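Local coordinates for protein carbonic anhydrase (Unidentified, PDB 3R1W) that probably catalyses the reversible hydration of carbon dioxide to bicarbonate, as a trimeric left-handed beta-helix carbonic anhydrase, at residues A100-G104 against C105-N109; S117-M120 against D121-V125; S32-I35 against G36-L40. All coordinates share one frame; numbering follows the deposited sequence.

Contact 1: A100-G104 against C105-N109; sequences AMLHG and CTIGN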
loop_
_atom_site.group_PDB
_atom_site.type_symbol
_atom_site.label_atom_id
_atom_site.label_comp_id
_atom_site.label_asym_id
_atom_site.label_seq_id
_atom_site.Cartn_x
_atom_site.Cartn_y
_atom_site.Cartn_z
ATOM N N ALA B 100 6.437 -2.445 -0.786
ATOM C CA ALA B 100 7.643 -1.805 -0.266
ATOM C C ALA B 100 7.533 -0.276 -0.392
ATOM O O ALA B 100 6.779 0.239 -1.215
ATOM C CB ALA B 100 8.872 -2.322 -0.998
ATOM N N MET B 101 8.295 0.439 0.429
ATOM C CA MET B 101 8.361 1.887 0.332
ATOM C C MET B 101 9.822 2.275 0.341
ATOM O O MET B 101 10.470 2.224 1.390
ATOM C CB MET B 101 7.681 2.527 1.543
ATOM C CG MET B 101 7.755 4.052 1.582
ATOM S SD MET B 101 6.676 4.871 0.397
ATOM C CE MET B 101 7.919 5.678 -0.602
ATOM N N LEU B 102 10.333 2.643 -0.828
ATOM C CA LEU B 102 11.739 2.979 -0.995
ATOM C C LEU B 102 11.818 4.461 -1.293
ATOM O O LEU B 102 11.207 4.942 -2.253
ATOM C CB LEU B 102 12.368 2.171 -2.135
ATOM C CG LEU B 102 12.768 0.710 -1.857
ATOM C CD1 LEU B 102 11.647 -0.057 -1.209
ATOM C CD2 LEU B 102 13.227 -0.014 -3.138
ATOM N N HIS B 103 12.559 5.185 -0.460
ATOM C CA HIS B 103 12.645 6.633 -0.590
ATOM C C HIS B 103 14.092 7.099 -0.489
ATOM O O HIS B 103 14.707 6.992 0.563
ATOM C CB HIS B 103 11.802 7.316 0.494
ATOM C CG HIS B 103 11.240 8.635 0.076
ATOM N ND1 HIS B 103 11.988 9.793 0.055
ATOM C CD2 HIS B 103 9.998 8.983 -0.343
ATOM C CE1 HIS B 103 11.234 10.797 -0.356
ATOM N NE2 HIS B 103 10.023 10.330 -0.606
ATOM N N GLY B 104 14.634 7.586 -1.600
ATOM C CA GLY B 104 15.913 8.280 -1.584
ATOM C C GLY B 104 17.090 7.484 -1.068
ATOM O O GLY B 104 18.041 8.062 -0.529
ATOM N N CYS B 105 17.053 6.170 -1.259
ATOM C CA CYS B 105 18.076 5.302 -0.684
ATOM C C CYS B 105 18.990 4.686 -1.736
ATOM O O CYS B 105 18.803 4.874 -2.941
ATOM C CB CYS B 105 17.423 4.202 0.170
ATOM S SG CYS B 105 16.141 3.244 -0.693
ATOM N N THR B 106 19.995 3.954 -1.269
ATOM C CA THR B 106 20.880 3.236 -2.159
ATOM C C THR B 106 20.858 1.762 -1.783
ATOM O O THR B 106 20.954 1.416 -0.606
ATOM C CB THR B 106 22.316 3.785 -2.072
ATOM O OG1 THR B 106 22.321 5.146 -2.515
ATOM C CG2 THR B 106 23.251 2.992 -2.963
ATOM N N ILE B 107 20.701 0.907 -2.788
ATOM C CA ILE B 107 20.623 -0.537 -2.570
ATOM C C ILE B 107 21.569 -1.244 -3.526
ATOM O O ILE B 107 21.551 -0.982 -4.732
ATOM C CB ILE B 107 19.179 -1.070 -2.784
ATOM C CG1 ILE B 107 18.229 -0.466 -1.746
ATOM C CG2 ILE B 107 19.155 -2.601 -2.698
ATOM C CD1 ILE B 107 16.770 -0.545 -2.126
ATOM N N GLY B 108 22.398 -2.141 -2.993
ATOM C CA GLY B 108 23.402 -2.816 -3.798
ATOM C C GLY B 108 22.858 -3.956 -4.641
ATOM O O GLY B 108 21.705 -3.921 -5.073
ATOM N N ASN B 109 23.691 -4.972 -4.870
ATOM C CA ASN B 109 23.301 -6.133 -5.664
ATOM C C ASN B 109 22.946 -7.335 -4.797
ATOM O O ASN B 109 23.506 -7.515 -3.720
ATOM C CB ASN B 109 24.437 -6.539 -6.608
ATOM C CG ASN B 109 24.939 -5.391 -7.454
ATOM O OD1 ASN B 109 24.158 -4.621 -8.015
ATOM N ND2 ASN B 109 26.259 -5.272 -7.557
#

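Contact 2: S117-M120 against D121-V125; sequences SMIM and DGAIV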
loop_
_atom_site.group_PDB
_atom_site.type_symbol
_atom_site.label_atom_id
_atom_site.label_comp_id
_atom_site.label_asym_id
_atom_site.label_seq_id
_atom_site.Cartn_x
_atom_site.Cartn_y
_atom_site.Cartn_z
ATOM N N SER B 117 8.274 -3.505 3.831
ATOM C CA SER B 117 9.385 -2.827 4.483
ATOM C C SER B 117 9.526 -1.413 3.928
ATOM O O SER B 117 8.959 -1.083 2.881
ATOM C CB SER B 117 10.688 -3.617 4.356
ATOM O OG SER B 117 11.132 -3.685 3.021
ATOM N N MET B 118 10.272 -0.581 4.642
ATOM C CA MET B 118 10.433 0.817 4.271
ATOM C C MET B 118 11.900 1.196 4.431
ATOM O O MET B 118 12.492 0.959 5.482
ATOM C CB MET B 118 9.541 1.702 5.154
ATOM C CG MET B 118 9.721 3.187 4.910
ATOM S SD MET B 118 8.358 4.175 5.564
ATOM C CE MET B 118 7.057 3.792 4.429
ATOM N N ILE B 119 12.491 1.739 3.369
ATOM C CA ILE B 119 13.891 2.166 3.403
ATOM C C ILE B 119 13.921 3.655 3.102
ATOM O O ILE B 119 13.455 4.081 2.048
ATOM C CB ILE B 119 14.731 1.462 2.326
ATOM C CG1 ILE B 119 14.367 -0.022 2.218
ATOM C CG2 ILE B 119 16.226 1.656 2.592
ATOM C CD1 ILE B 119 14.615 -0.812 3.466
ATOM N N MET B 120 14.515 4.433 4.002
ATOM C CA MET B 120 14.357 5.890 3.982
ATOM C C MET B 120 15.578 6.674 3.469
ATOM O O MET B 120 16.618 6.098 3.165
ATOM C CB MET B 120 13.928 6.360 5.372
ATOM C CG MET B 120 12.674 5.619 5.864
ATOM S SD MET B 120 12.159 6.053 7.533
ATOM C CE MET B 120 11.650 7.750 7.301
ATOM N N ASP B 121 15.430 7.993 3.368
ATOM C CA ASP B 121 16.432 8.837 2.711
ATOM C C ASP B 121 17.853 8.605 3.214
ATOM O O ASP B 121 18.111 8.639 4.417
ATOM C CB ASP B 121 16.097 10.325 2.879
ATOM C CG ASP B 121 14.985 10.801 1.948
ATOM O OD1 ASP B 121 14.600 10.057 1.032
ATOM O OD2 ASP B 121 14.504 11.945 2.129
ATOM N N GLY B 122 18.771 8.399 2.280
ATOM C CA GLY B 122 20.179 8.335 2.612
ATOM C C GLY B 122 20.611 7.004 3.183
ATOM O O GLY B 122 21.787 6.808 3.491
ATOM N N ALA B 123 19.670 6.077 3.326
ATOM C CA ALA B 123 20.032 4.735 3.763
ATOM C C ALA B 123 20.875 4.038 2.692
ATOM O O ALA B 123 20.697 4.264 1.501
ATOM C CB ALA B 123 18.773 3.915 4.094
ATOM N N ILE B 124 21.792 3.180 3.127
ATOM C CA ILE B 124 22.627 2.432 2.204
ATOM C C ILE B 124 22.552 0.955 2.545
ATOM O O ILE B 124 22.914 0.545 3.644
ATOM C CB ILE B 124 24.103 2.902 2.277
ATOM C CG1 ILE B 124 24.217 4.353 1.805
ATOM C CG2 ILE B 124 24.994 1.994 1.447
ATOM C CD1 ILE B 124 25.585 4.976 2.039
ATOM N N VAL B 125 22.046 0.159 1.611
ATOM C CA VAL B 125 21.992 -1.285 1.796
ATOM C C VAL B 125 23.071 -1.937 0.941
ATOM O O VAL B 125 23.048 -1.847 -0.289
ATOM C CB VAL B 125 20.611 -1.850 1.413
ATOM C CG1 VAL B 125 20.540 -3.346 1.722
ATOM C CG2 VAL B 125 19.503 -1.096 2.148
#

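Contact 3: S32-I35 against G36-L40; sequences SVII and GDVEL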
loop_
_atom_site.group_PDB
_atom_site.type_symbol
_atom_site.label_atom_id
_atom_site.label_comp_id
_atom_site.label_asym_id
_atom_site.label_seq_id
_atom_site.Cartn_x
_atom_site.Cartn_y
_atom_site.Cartn_z
ATOM N N SER B 32 0.814 -0.391 -13.548
ATOM C CA SER B 32 1.833 0.320 -12.791
ATOM C C SER B 32 2.027 1.725 -13.372
ATOM O O SER B 32 1.507 2.044 -14.445
ATOM C CB SER B 32 3.145 -0.454 -12.779
ATOM O OG SER B 32 3.702 -0.498 -14.075
ATOM N N VAL B 33 2.755 2.568 -12.652
ATOM C CA VAL B 33 2.956 3.952 -13.083
ATOM C C VAL B 33 4.415 4.353 -12.927
ATOM O O VAL B 33 4.923 4.453 -11.814
ATOM C CB VAL B 33 2.064 4.936 -12.290
ATOM C CG1 VAL B 33 2.445 6.382 -12.603
ATOM C CG2 VAL B 33 0.596 4.687 -12.609
ATOM N N ILE B 34 5.089 4.576 -14.051
ATOM C CA ILE B 34 6.492 4.983 -14.024
ATOM C C ILE B 34 6.610 6.357 -14.656
ATOM O O ILE B 34 6.148 6.572 -15.778
ATOM C CB ILE B 34 7.380 3.986 -14.791
ATOM C CG1 ILE B 34 7.220 2.577 -14.207
ATOM C CG2 ILE B 34 8.842 4.410 -14.714
ATOM C CD1 ILE B 34 8.086 1.504 -14.909
ATOM N N ILE B 35 7.223 7.286 -13.931
ATOM C CA ILE B 35 7.245 8.686 -14.355
ATOM C C ILE B 35 8.657 9.249 -14.447
ATOM O O ILE B 35 9.406 9.228 -13.474
ATOM C CB ILE B 35 6.425 9.581 -13.399
ATOM C CG1 ILE B 35 4.930 9.252 -13.508
ATOM C CG2 ILE B 35 6.665 11.079 -13.703
ATOM C CD1 ILE B 35 4.081 9.824 -12.361
ATOM N N GLY B 36 9.012 9.760 -15.624
ATOM C CA GLY B 36 10.166 10.638 -15.733
ATOM C C GLY B 36 11.538 10.001 -15.755
ATOM O O GLY B 36 11.820 9.135 -16.587
ATOM N N ASP B 37 12.384 10.443 -14.826
ATOM C CA ASP B 37 13.817 10.186 -14.861
ATOM C C ASP B 37 14.125 8.848 -14.192
ATOM O O ASP B 37 14.716 8.803 -13.109
ATOM C CB ASP B 37 14.553 11.324 -14.147
ATOM C CG ASP B 37 16.049 11.333 -14.429
ATOM O OD1 ASP B 37 16.547 10.432 -15.143
ATOM O OD2 ASP B 37 16.727 12.255 -13.924
ATOM N N VAL B 38 13.690 7.769 -14.839
ATOM C CA VAL B 38 13.821 6.422 -14.297
ATOM C C VAL B 38 14.501 5.544 -15.336
ATOM O O VAL B 38 14.126 5.561 -16.506
ATOM C CB VAL B 38 12.433 5.790 -14.004
ATOM C CG1 VAL B 38 12.592 4.324 -13.544
ATOM C CG2 VAL B 38 11.661 6.609 -12.975
ATOM N N GLU B 39 15.476 4.750 -14.904
ATOM C CA GLU B 39 16.104 3.786 -15.792
ATOM C C GLU B 39 15.986 2.398 -15.181
ATOM O O GLU B 39 16.214 2.224 -13.988
ATOM C CB GLU B 39 17.584 4.123 -16.010
ATOM C CG GLU B 39 17.811 5.502 -16.606
ATOM C CD GLU B 39 19.261 5.756 -16.988
ATOM O OE1 GLU B 39 20.088 4.818 -16.897
ATOM O OE2 GLU B 39 19.567 6.904 -17.379
ATOM N N LEU B 40 15.601 1.428 -16.002
ATOM C CA LEU B 40 15.495 0.039 -15.561
ATOM C C LEU B 40 16.394 -0.835 -16.421
ATOM O O LEU B 40 16.340 -0.769 -17.647
ATOM C CB LEU B 40 14.049 -0.465 -15.681
ATOM C CG LEU B 40 12.957 0.364 -15.003
ATOM C CD1 LEU B 40 11.589 -0.249 -15.270
ATOM C CD2 LEU B 40 13.218 0.441 -13.526
#

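Contact 1: A100-G104 against C105-N109
ND1 of His103 is hydrogen-bonded to OD1 of Asp121, just before the chain turns through Gly104 and Cys105. CB of His103 points away from 105-109, and the ring is approached at the edge, in plane, by the CE methyl of Met101. It also meets the ring of His74 steeply and that of His98 of a neighbouring subunit more obliquely. Three histidines gathered from two subunits recall the metal site of gamma-class carbonic anhydrases, so the corner probably borders the active site.

Gly104, with positive phi (59°), lets strand 101-103 bend into strand 106-107. The carbonyl O of His103 comes within 3.1 Å of Cys105 N, but the angle is too poor for a hydrogen bond. The inner side of the bend is apolar. Leu102 CD2 touches Ile107 CD1 at 3.7 Å, the two side chains crossing at about a right angle. Between them and the corner lies Cys105: its SG is placed between its own backbone N and carbonyl carbon (chi1 53°), which turns the sulfur back over the preceding strand, 4.2 Å from Leu102 CB and 4.1 Å from His103 N. Ile90 backs both Leu102 and Ile107, and Ile119 lies against Cys105, all in the interior of the left-handed beta-helix.

Across the bend itself, then, apolar contacts hold the two sides together, while Gly104 supplies the backbone conformation for the bend; the polar bond to Asp121 ties the histidine to the next coil and should limit rotation of its ring.

Contact 2: S117-M120 against D121-V125
A type II beta turn from Met120 to Ala123 carries the chain from strand 118-119 to strand 124-125. Ala123 N donates to Met120 O over 3.1 Å with an N-H...O angle of 158°, the donor tilted 22° from the carbonyl plane. Gly122 follows Asp121 in the turn and supplies the positive phi (80°) that its third position calls for. Ala123 CB is tucked in beside the same carbonyl, 3.2 Å from Met120 O.

This is one corner of a coil of the left-handed beta-helix, and the methyl of Ala123 faces into it, where Ile119 CG2 packs against it at 3.7 Å. CG2 lies anti to the Ile119 backbone N and on the carbonyl side, the branch that points across to Ala123 and Val125; Val125 CG2 is a looser neighbour, 4.3 Å from Ile119 CG2. Val137 of the next coil lies against both Ile119 and Ala123.

Around the outside, Asp121 points away from the preceding strand; its OD2 is hydrogen-bonded to Thr76 OG1, and OD1 is taken by the ND1 of His103. The Met120 side chain, bent at its last torsion, leads away from 121-125 to Pro139 and Thr136, and also packs on Ala133 of a neighbouring subunit.

Contact 3: S32-I35 against G36-L40
Ile34 is faced by two side chains from beyond the corner, each meeting a different branch. Its CG2 methyl lies across Val38, at about a right angle between the side chains, and sits 3.9 Å from Val38 CB. Its other branch reaches toward Leu40, and the two meet tip to tip, Ile34 CD1 to Leu40 CD1 at 3.9 Å. The division follows from the torsions of Ile34: CG2 is anti to the backbone N and lies on the carbonyl side, aimed across at Val38, while CG1 is anti to the carbonyl carbon (chi1 -57°) and carries the extended arm to CD1.

Val38 has a second neighbour. Its CG1 is 3.9 Å from Ile34 CG2, and its CG2 rests 3.5 Å from the carbonyl O of Ile35, an apolar methyl beside a polar atom.

The strands that hold these residues, 33-35 and 38-40, run at 119° to each other, their axes 8.3 Å apart at closest, and belong to two different parallel sheets of the left-handed beta-helix. Gly36 and Asp37 make the bend. Gly36 takes a positive phi of 79°, and Asp37 is the centre of an inverse gamma turn, closed by a weak hydrogen bond from Val38 N to Gly36 O.

Ile34, Val38 and Leu40 all turn to the inside of the coil, where Val46 of the third face also touches Ile34 and Leu40, and Ile59 and Ile61 of the next coil cover Val38 and Leu40, respectively. Ile35 is directed away from 36-40, although its CG2 comes within 3.3 Å of Gly36 N, and it packs on Tyr187 of a neighbouring subunit. Outside the bend, the OD1 of Asp37 forms a salt bridge with Arg60.

How the contacts relate
All three contacts are corners joining the same two parallel sheets of the beta-helix, each with apolar side chains on the inside. Contacts 1 and 2 lie on neighbouring strands in both sheets, about 5 Å between centres, and are stitched together by probable backbone hydrogen bonds from Val125 to Thr106 and Gly108. Contact 3 belongs to an earlier coil, about 15 Å from contact 1 and about 19 Å from contact 2 between centres. Contact 1, nearest the chain centre, and contact 3 are buried; contact 2 is partly buried. Contact 1 turns at a positive-phi glycine without a hydrogen bond between its segments, contact 2 through a beta turn, contact 3 through an inverse gamma turn with a weak hydrogen bond.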